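Long-range contacts in putative lipoprotein (Bacteroides thetaiotaomicron, PDB 4Q1Z), which is of unknown function but belongs to the DUF4876 family and, as a putative two-domain lipoprotein, is probably membrane-anchored through a lipid: residues S118-G123 / I209-S214; Y126-F131 / I254-T259; S260-A265 / G337-G342. All coordinates share one frame; numbering follows the deposited sequence.

Three loop-to-loop contacts illustrate how a domain rich in irregular chain can be held together beyond the ends of its strands. Contacts 1 and 2 share the loop between strands 108-114 and 131-136, while contacts 2 and 3 share the one running into strand 265-269; contact 2 therefore joins the other two. Contacts 1 and 2 are partly buried and rely on amide side chains that bond to backbone groups, whereas contact 3 lies at the surface and rests on methyl and ring packing beside a water. The sites adjoin: Ser118 of contact 1 meets Asp129 of segment 126-131, and Tyr340 of contact 3 packs near Phe127 of contact 2.

Contact 1 (S118-G123 / I209-S214); sequences SRPEKG and IYNPQS
Gln213 OE1 is held by two donors: Glu121 N, 2.7 Å from Gln213 OE1 with an N-H...O angle of 162°, and water 1, which also accepts from Lys122 N. Glu121 N stands above the amide plane of Gln213 and not on a lone pair. A bend at chi2 (75°) turns the Gln213 amide toward the chain at Glu121, whose own side chain crosses it at roughly a right angle. There the carboxylate stacks on the amide, their planes 25° apart, with Glu121 OE2 3.6 Å from Gln213 NE2.

Deeper in, the Asn211 amide lies against Pro120, and its OD1 comes within 3.2 Å of Pro120 CA. Asn211 OD1 also accepts a hydrogen bond from Gln213 N, 2.9 Å away, while Asn211 ND2 faces the Ser118 hydroxyl. That hydroxyl and the one on Ser214 both bond to Asp129 OD2, so that Asp129, further along the loop that carries Ser118, joins the two segments. Farther out, the extended chain of Lys122 carries its ammonium to the backbone, Lys122 NZ lying 3.0 Å from Tyr210 O; Asp208 O is a further partner.

Two type I beta turns, Pro120 to Gly123 and Asn211 to Ser214, thus meet through side chains that bond to main chain, the second turn being reinforced by an Asx turn at Asn211.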
loop_
_atom_site.group_PDB
_atom_site.type_symbol
_atom_site.label_atom_id
_atom_site.label_comp_id
_atom_site.label_asym_id
_atom_site.label_seq_id
_atom_site.Cartn_x
_atom_site.Cartn_y
_atom_site.Cartn_z
ATOM N N SER A 118 -21.503 9.094 3.090
ATOM C CA SER A 118 -21.817 10.119 4.079
ATOM C C SER A 118 -23.287 10.528 3.965
ATOM O O SER A 118 -23.984 10.039 3.075
ATOM C CB SER A 118 -20.894 11.318 3.897
ATOM O OG SER A 118 -20.850 11.715 2.538
ATOM N N ARG A 119 -23.767 11.389 4.891
ATOM C CA ARG A 119 -25.154 11.846 4.898
ATOM C C ARG A 119 -25.270 13.347 4.644
ATOM O O ARG A 119 -24.804 14.129 5.482
ATOM C CB ARG A 119 -25.833 11.524 6.240
ATOM C CG ARG A 119 -26.176 10.061 6.453
ATOM C CD ARG A 119 -26.369 9.783 7.933
ATOM N NE ARG A 119 -26.512 8.356 8.223
ATOM C CZ ARG A 119 -27.674 7.705 8.243
ATOM N NH1 ARG A 119 -28.810 8.346 7.983
ATOM N NH2 ARG A 119 -27.708 6.407 8.512
ATOM N N PRO A 120 -25.925 13.805 3.544
ATOM C CA PRO A 120 -26.114 15.252 3.376
ATOM C C PRO A 120 -27.178 15.751 4.345
ATOM O O PRO A 120 -28.087 14.988 4.702
ATOM C CB PRO A 120 -26.548 15.394 1.906
ATOM C CG PRO A 120 -26.424 14.039 1.294
ATOM C CD PRO A 120 -26.546 13.069 2.425
ATOM N N GLU A 121 -27.046 17.014 4.801
ATOM C CA GLU A 121 -28.013 17.653 5.703
ATOM C C GLU A 121 -29.294 17.872 4.943
ATOM O O GLU A 121 -30.373 17.775 5.529
ATOM C CB GLU A 121 -27.486 18.977 6.275
ATOM C CG GLU A 121 -26.881 18.850 7.670
ATOM C CD GLU A 121 -26.231 20.101 8.242
ATOM O OE1 GLU A 121 -26.861 21.185 8.201
ATOM O OE2 GLU A 121 -25.097 19.985 8.768
ATOM N N LYS A 122 -29.162 18.092 3.601
ATOM C CA LYS A 122 -30.247 18.286 2.629
ATOM C C LYS A 122 -31.106 17.025 2.478
ATOM O O LYS A 122 -32.187 17.102 1.897
ATOM C CB LYS A 122 -29.700 18.723 1.250
ATOM C CG LYS A 122 -28.941 17.663 0.482
ATOM C CD LYS A 122 -28.353 18.194 -0.808
ATOM C CE LYS A 122 -27.832 17.063 -1.659
ATOM N NZ LYS A 122 -27.110 17.555 -2.856
ATOM N N GLY A 123 -30.617 15.900 2.992
ATOM C CA GLY A 123 -31.321 14.629 2.958
ATOM C C GLY A 123 -30.657 13.610 2.064
ATOM O O GLY A 123 -29.742 13.949 1.306
ATOM N N ILE A 209 -24.383 20.756 -4.851
ATOM C CA ILE A 209 -24.995 19.765 -5.747
ATOM C C ILE A 209 -24.704 18.324 -5.319
ATOM O O ILE A 209 -25.421 17.427 -5.760
ATOM C CB ILE A 209 -24.556 19.957 -7.218
ATOM C CG1 ILE A 209 -23.016 20.000 -7.364
ATOM C CG2 ILE A 209 -25.248 21.175 -7.849
ATOM C CD1 ILE A 209 -22.524 19.991 -8.786
ATOM N N TYR A 210 -23.650 18.096 -4.504
ATOM C CA TYR A 210 -23.240 16.758 -4.099
ATOM C C TYR A 210 -23.546 16.494 -2.609
ATOM O O TYR A 210 -24.636 16.008 -2.302
ATOM C CB TYR A 210 -21.754 16.527 -4.456
ATOM C CG TYR A 210 -21.488 16.615 -5.946
ATOM C CD1 TYR A 210 -22.381 16.070 -6.868
ATOM C CD2 TYR A 210 -20.362 17.266 -6.438
ATOM C CE1 TYR A 210 -22.162 16.175 -8.240
ATOM C CE2 TYR A 210 -20.119 17.354 -7.813
ATOM C CZ TYR A 210 -21.017 16.791 -8.708
ATOM O OH TYR A 210 -20.807 16.844 -10.062
ATOM N N ASN A 211 -22.602 16.787 -1.700
ATOM C CA ASN A 211 -22.790 16.620 -0.260
ATOM C C ASN A 211 -21.894 17.590 0.500
ATOM O O ASN A 211 -20.785 17.209 0.848
ATOM C CB ASN A 211 -22.522 15.167 0.196
ATOM C CG ASN A 211 -22.751 14.958 1.676
ATOM O OD1 ASN A 211 -23.144 15.862 2.419
ATOM N ND2 ASN A 211 -22.472 13.775 2.151
ATOM N N PRO A 212 -22.353 18.804 0.863
ATOM C CA PRO A 212 -21.477 19.722 1.634
ATOM C C PRO A 212 -20.891 19.129 2.942
ATOM O O PRO A 212 -19.882 19.642 3.431
ATOM C CB PRO A 212 -22.395 20.904 1.924
ATOM C CG PRO A 212 -23.375 20.888 0.822
ATOM C CD PRO A 212 -23.648 19.448 0.550
ATOM N N GLN A 213 -21.477 18.024 3.467
ATOM C CA GLN A 213 -21.038 17.334 4.695
ATOM C C GLN A 213 -20.100 16.158 4.386
ATOM O O GLN A 213 -19.749 15.390 5.295
ATOM C CB GLN A 213 -22.250 16.845 5.516
ATOM C CG GLN A 213 -23.071 17.960 6.196
ATOM C CD GLN A 213 -23.947 18.740 5.251
ATOM O OE1 GLN A 213 -24.667 18.189 4.415
ATOM N NE2 GLN A 213 -23.896 20.048 5.360
ATOM N N SER A 214 -19.665 16.015 3.120
ATOM C CA SER A 214 -18.700 14.967 2.763
ATOM C C SER A 214 -17.354 15.354 3.376
ATOM O O SER A 214 -17.058 16.550 3.430
ATOM C CB SER A 214 -18.600 14.806 1.252
ATOM O OG SER A 214 -17.680 13.779 0.931
HETATM O O HOH W 1 -26.484 18.926 2.307
#

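Contact 2 (Y126-F131 / I254-T259); sequences YFRDQF and IPQYLT
Gln130 reaches across to Leu258 and Thr259 from a CB that points toward segment 254-259. Its CG lies anti to the carbonyl carbon (chi1 -66°), and the chain then runs extended, delivering the amide to the far backbone. On the way Gln130 CD passes 3.7 Å from Leu258 CD1. At the tip the two amide atoms divide the work. Gln130 OE1 accepts from Thr259 N at 3.2 Å, the donor lying in the carbonyl plane on a lone pair, with an N-H...O angle of 146°. Gln130 NE2 donates to Thr259 O at 3.0 Å and a straighter 161°; the acceptor sits close to the plane of the Gln130 amide, although the nitrogen stands above the carbonyl plane of Thr259. Water 2 donates to both Gln130 OE1 and Tyr257 O, while Gln200 NE2 and Tyr115 O supply further partners for OE1 and NE2 respectively. The hydroxyl of Thr259 bonds to Tyr132 OH.

Leu258 separates this polar patch from an apolar one. Its CD1 meets Phe127 CB at 3.6 Å, and its CD2 lies over one face of the Phe127 ring, 4.1 Å from the centroid, in a CH-pi contact. Phe127 CE1 in turn lies over the guanidinium of Arg128, a group that also makes a cation-pi contact with Phe232.

The chemistry implies that a buried glutamine amide stands in for a peptide partner: it pairs with both the N-H and the C=O of a single residue, Thr259, in a stretch of irregular loop.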
loop_
_atom_site.group_PDB
_atom_site.type_symbol
_atom_site.label_atom_id
_atom_site.label_comp_id
_atom_site.label_asym_id
_atom_site.label_seq_id
_atom_site.Cartn_x
_atom_site.Cartn_y
_atom_site.Cartn_z
ATOM N N TYR A 126 -25.063 9.838 0.344
ATOM C CA TYR A 126 -24.030 10.142 -0.644
ATOM C C TYR A 126 -23.000 9.012 -0.594
ATOM O O TYR A 126 -22.305 8.887 0.409
ATOM C CB TYR A 126 -23.374 11.523 -0.396
ATOM C CG TYR A 126 -22.517 12.006 -1.553
ATOM C CD1 TYR A 126 -23.097 12.493 -2.722
ATOM C CD2 TYR A 126 -21.125 12.002 -1.471
ATOM C CE1 TYR A 126 -22.318 12.939 -3.791
ATOM C CE2 TYR A 126 -20.333 12.430 -2.542
ATOM C CZ TYR A 126 -20.938 12.920 -3.694
ATOM O OH TYR A 126 -20.194 13.393 -4.754
ATOM N N PHE A 127 -22.951 8.152 -1.628
ATOM C CA PHE A 127 -22.001 7.043 -1.650
ATOM C C PHE A 127 -20.884 7.288 -2.695
ATOM O O PHE A 127 -20.127 6.354 -3.002
ATOM C CB PHE A 127 -22.740 5.694 -1.935
ATOM C CG PHE A 127 -23.579 5.675 -3.194
ATOM C CD1 PHE A 127 -22.985 5.782 -4.452
ATOM C CD2 PHE A 127 -24.965 5.627 -3.122
ATOM C CE1 PHE A 127 -23.762 5.840 -5.606
ATOM C CE2 PHE A 127 -25.742 5.703 -4.280
ATOM C CZ PHE A 127 -25.136 5.798 -5.509
ATOM N N ARG A 128 -20.799 8.517 -3.275
ATOM C CA ARG A 128 -19.821 8.765 -4.363
ATOM C C ARG A 128 -18.497 9.389 -3.894
ATOM O O ARG A 128 -17.625 9.641 -4.727
ATOM C CB ARG A 128 -20.419 9.614 -5.478
ATOM C CG ARG A 128 -21.865 9.304 -5.760
ATOM C CD ARG A 128 -22.452 10.143 -6.862
ATOM N NE ARG A 128 -23.770 9.622 -7.228
ATOM C CZ ARG A 128 -23.952 8.634 -8.093
ATOM N NH1 ARG A 128 -22.918 8.122 -8.749
ATOM N NH2 ARG A 128 -25.171 8.173 -8.338
ATOM N N ASP A 129 -18.319 9.578 -2.573
ATOM C CA ASP A 129 -17.087 10.158 -2.025
ATOM C C ASP A 129 -15.967 9.082 -1.771
ATOM O O ASP A 129 -14.877 9.445 -1.330
ATOM C CB ASP A 129 -17.381 10.992 -0.754
ATOM C CG ASP A 129 -18.266 10.343 0.297
ATOM O OD1 ASP A 129 -18.572 9.126 0.161
ATOM O OD2 ASP A 129 -18.578 11.016 1.303
ATOM N N GLN A 130 -16.226 7.797 -2.106
ATOM C CA GLN A 130 -15.285 6.675 -1.940
ATOM C C GLN A 130 -13.899 6.955 -2.562
ATOM O O GLN A 130 -13.822 7.453 -3.686
ATOM C CB GLN A 130 -15.846 5.379 -2.572
ATOM C CG GLN A 130 -17.090 4.825 -1.895
ATOM C CD GLN A 130 -17.455 3.426 -2.374
ATOM O OE1 GLN A 130 -17.390 3.089 -3.567
ATOM N NE2 GLN A 130 -17.907 2.593 -1.446
ATOM N N PHE A 131 -12.819 6.629 -1.842
ATOM C CA PHE A 131 -11.451 6.785 -2.328
ATOM C C PHE A 131 -10.513 5.778 -1.629
ATOM O O PHE A 131 -10.813 5.269 -0.542
ATOM C CB PHE A 131 -10.928 8.242 -2.207
ATOM C CG PHE A 131 -10.429 8.670 -0.844
ATOM C CD1 PHE A 131 -9.093 8.491 -0.486
ATOM C CD2 PHE A 131 -11.296 9.235 0.089
ATOM C CE1 PHE A 131 -8.628 8.887 0.777
ATOM C CE2 PHE A 131 -10.828 9.643 1.344
ATOM C CZ PHE A 131 -9.492 9.481 1.671
ATOM N N ILE A 254 -23.712 -1.352 -14.805
ATOM C CA ILE A 254 -23.534 -0.638 -13.529
ATOM C C ILE A 254 -22.992 0.793 -13.807
ATOM O O ILE A 254 -22.050 0.948 -14.593
ATOM C CB ILE A 254 -22.657 -1.450 -12.535
ATOM C CG1 ILE A 254 -23.120 -2.939 -12.417
ATOM C CG2 ILE A 254 -22.543 -0.784 -11.147
ATOM C CD1 ILE A 254 -24.417 -3.274 -11.649
ATOM N N PRO A 255 -23.645 1.842 -13.235
ATOM C CA PRO A 255 -23.220 3.238 -13.525
ATOM C C PRO A 255 -22.000 3.763 -12.751
ATOM O O PRO A 255 -21.334 4.665 -13.256
ATOM C CB PRO A 255 -24.451 4.080 -13.170
ATOM C CG PRO A 255 -25.383 3.183 -12.443
ATOM C CD PRO A 255 -24.808 1.806 -12.322
ATOM N N GLN A 256 -21.734 3.260 -11.525
ATOM C CA GLN A 256 -20.596 3.683 -10.670
ATOM C C GLN A 256 -19.941 2.482 -10.169
ATOM O O GLN A 256 -20.579 1.444 -10.108
ATOM C CB GLN A 256 -20.981 4.534 -9.415
ATOM C CG GLN A 256 -22.242 5.361 -9.458
ATOM C CD GLN A 256 -23.546 4.634 -9.311
ATOM O OE1 GLN A 256 -23.649 3.591 -8.656
ATOM N NE2 GLN A 256 -24.588 5.217 -9.912
ATOM N N TYR A 257 -18.676 2.628 -9.725
ATOM C CA TYR A 257 -17.922 1.573 -9.111
ATOM C C TYR A 257 -18.115 1.788 -7.637
ATOM O O TYR A 257 -17.334 2.476 -6.963
ATOM C CB TYR A 257 -16.449 1.576 -9.575
ATOM C CG TYR A 257 -15.629 0.463 -8.949
ATOM C CD1 TYR A 257 -16.107 -0.849 -8.912
ATOM C CD2 TYR A 257 -14.384 0.721 -8.384
ATOM C CE1 TYR A 257 -15.381 -1.866 -8.299
ATOM C CE2 TYR A 257 -13.631 -0.295 -7.802
ATOM C CZ TYR A 257 -14.138 -1.588 -7.759
ATOM O OH TYR A 257 -13.417 -2.596 -7.185
ATOM N N LEU A 258 -19.237 1.262 -7.142
ATOM C CA LEU A 258 -19.568 1.382 -5.735
ATOM C C LEU A 258 -19.222 0.085 -5.049
ATOM O O LEU A 258 -19.912 -0.914 -5.242
ATOM C CB LEU A 258 -21.056 1.777 -5.525
ATOM C CG LEU A 258 -21.583 1.788 -4.082
ATOM C CD1 LEU A 258 -20.964 2.905 -3.252
ATOM C CD2 LEU A 258 -23.062 1.865 -4.057
ATOM N N THR A 259 -18.145 0.090 -4.254
ATOM C CA THR A 259 -17.774 -1.050 -3.419
ATOM C C THR A 259 -18.726 -1.005 -2.165
ATOM O O THR A 259 -19.350 0.018 -1.904
ATOM C CB THR A 259 -16.255 -1.072 -3.137
ATOM O OG1 THR A 259 -15.836 0.049 -2.355
ATOM C CG2 THR A 259 -15.430 -1.150 -4.409
HETATM O O HOH W 2 -15.260 2.626 -5.236
#

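Contact 3 (S260-A265 / G337-G342); sequences SVFGGA and GATYCG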
loop_
_atom_site.group_PDB
_atom_site.type_symbol
_atom_site.label_atom_id
_atom_site.label_comp_id
_atom_site.label_asym_id
_atom_site.label_seq_id
_atom_site.Cartn_x
_atom_site.Cartn_y
_atom_site.Cartn_z
ATOM N N SER A 260 -18.903 -2.126 -1.458
ATOM C CA SER A 260 -19.792 -2.233 -0.287
ATOM C C SER A 260 -19.586 -1.097 0.737
ATOM O O SER A 260 -18.467 -0.898 1.234
ATOM C CB SER A 260 -19.594 -3.582 0.400
ATOM O OG SER A 260 -20.720 -3.935 1.182
ATOM N N VAL A 261 -20.677 -0.353 1.045
ATOM C CA VAL A 261 -20.682 0.720 2.053
ATOM C C VAL A 261 -20.563 0.050 3.470
ATOM O O VAL A 261 -20.295 0.732 4.464
ATOM C CB VAL A 261 -21.887 1.707 1.920
ATOM C CG1 VAL A 261 -21.884 2.419 0.559
ATOM C CG2 VAL A 261 -23.229 1.017 2.170
ATOM N N PHE A 262 -20.690 -1.299 3.534
ATOM C CA PHE A 262 -20.473 -2.084 4.750
ATOM C C PHE A 262 -19.025 -2.542 4.897
ATOM O O PHE A 262 -18.728 -3.263 5.823
ATOM C CB PHE A 262 -21.339 -3.338 4.735
ATOM C CG PHE A 262 -22.815 -3.115 4.858
ATOM C CD1 PHE A 262 -23.384 -2.777 6.082
ATOM C CD2 PHE A 262 -23.651 -3.287 3.761
ATOM C CE1 PHE A 262 -24.767 -2.584 6.202
ATOM C CE2 PHE A 262 -25.037 -3.111 3.881
ATOM C CZ PHE A 262 -25.586 -2.764 5.102
ATOM N N GLY A 263 -18.156 -2.201 3.961
ATOM C CA GLY A 263 -16.782 -2.667 3.942
ATOM C C GLY A 263 -16.602 -3.690 2.846
ATOM O O GLY A 263 -17.334 -4.689 2.767
ATOM N N GLY A 264 -15.644 -3.403 1.976
ATOM C CA GLY A 264 -15.269 -4.283 0.878
ATOM C C GLY A 264 -13.924 -4.913 1.150
ATOM O O GLY A 264 -13.244 -4.526 2.105
ATOM N N ALA A 265 -13.561 -5.928 0.338
ATOM C CA ALA A 265 -12.268 -6.611 0.388
ATOM C C ALA A 265 -11.470 -6.098 -0.826
ATOM O O ALA A 265 -11.896 -6.285 -1.969
ATOM C CB ALA A 265 -12.454 -8.122 0.371
ATOM N N GLY A 337 -18.022 0.337 11.534
ATOM C CA GLY A 337 -19.198 -0.066 12.292
ATOM C C GLY A 337 -20.529 0.495 11.888
ATOM O O GLY A 337 -21.531 0.163 12.504
ATOM N N ALA A 338 -20.562 1.332 10.869
ATOM C CA ALA A 338 -21.812 1.909 10.379
ATOM C C ALA A 338 -21.699 2.323 8.934
ATOM O O ALA A 338 -20.596 2.563 8.445
ATOM C CB ALA A 338 -22.197 3.113 11.223
ATOM N N THR A 339 -22.848 2.409 8.250
ATOM C CA THR A 339 -22.910 2.917 6.896
ATOM C C THR A 339 -23.265 4.402 6.971
ATOM O O THR A 339 -23.978 4.837 7.890
ATOM C CB THR A 339 -23.890 2.126 6.016
ATOM O OG1 THR A 339 -25.241 2.269 6.472
ATOM C CG2 THR A 339 -23.500 0.678 5.868
ATOM N N TYR A 340 -22.734 5.148 6.027
ATOM C CA TYR A 340 -23.031 6.546 5.843
ATOM C C TYR A 340 -22.750 7.387 7.056
ATOM O O TYR A 340 -23.523 8.236 7.394
ATOM C CB TYR A 340 -24.459 6.734 5.340
ATOM C CG TYR A 340 -24.711 6.041 4.037
ATOM C CD1 TYR A 340 -24.252 6.557 2.855
ATOM C CD2 TYR A 340 -25.369 4.854 3.999
ATOM C CE1 TYR A 340 -24.465 5.908 1.668
ATOM C CE2 TYR A 340 -25.584 4.203 2.820
ATOM C CZ TYR A 340 -25.124 4.733 1.663
ATOM O OH TYR A 340 -25.356 4.075 0.504
ATOM N N CYS A 341 -21.610 7.150 7.688
ATOM C CA CYS A 341 -21.198 7.892 8.876
ATOM C C CYS A 341 -20.040 8.859 8.582
ATOM O O CYS A 341 -19.666 9.645 9.459
ATOM C CB CYS A 341 -20.878 6.960 10.045
ATOM S SG CYS A 341 -19.505 5.831 9.757
ATOM N N GLY A 342 -19.540 8.830 7.346
ATOM C CA GLY A 342 -18.473 9.702 6.867
ATOM C C GLY A 342 -17.143 9.460 7.530
ATOM O O GLY A 342 -16.375 10.401 7.707
HETATM O O HOH W 3 -19.660 0.340 7.115
#
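Ala338 enters the contact through its backbone: water 3 lies 2.8 Å from Ala338 O and equally 2.8 Å from Val261 O, placed to link the two carbonyls. Thr339 follows with its side chain directed at segment 260-265. With OG1 between the backbone N and the carbonyl carbon (chi1 65°), Thr339 CG2 is left anti to the carbonyl carbon and sits over one face of the Phe262 ring, 3.8 Å from the centroid and offset toward CD1 and CE1, a CH-pi contact. Thr339 CG2 also touches Val261 CG2 at 3.7 Å.

Both of these hydrophobic partners occupy the middle positions of a type I beta turn from Ser260 to Gly263, closed by Gly263 N bonding to Ser260 O; the turn leads by way of Gly264 into strand 265-269, so that its exposed corner is what Thr339 meets.

Tyr340 comes next, with backbone angles in the left-handed region. Its ring crosses Val261 obliquely, Tyr340 CE2 lying 4.0 Å from Val261 CG2 and Tyr340 OH 3.8 Å from Val261 CG1. Its backbone is hydrogen-bonded to that of Cys116, and its carbonyl oxygen takes a weak hydrogen bond from Arg119 NE. Two residues on, Gly342 pairs through its backbone with Gly117, just before strand 344-347 begins.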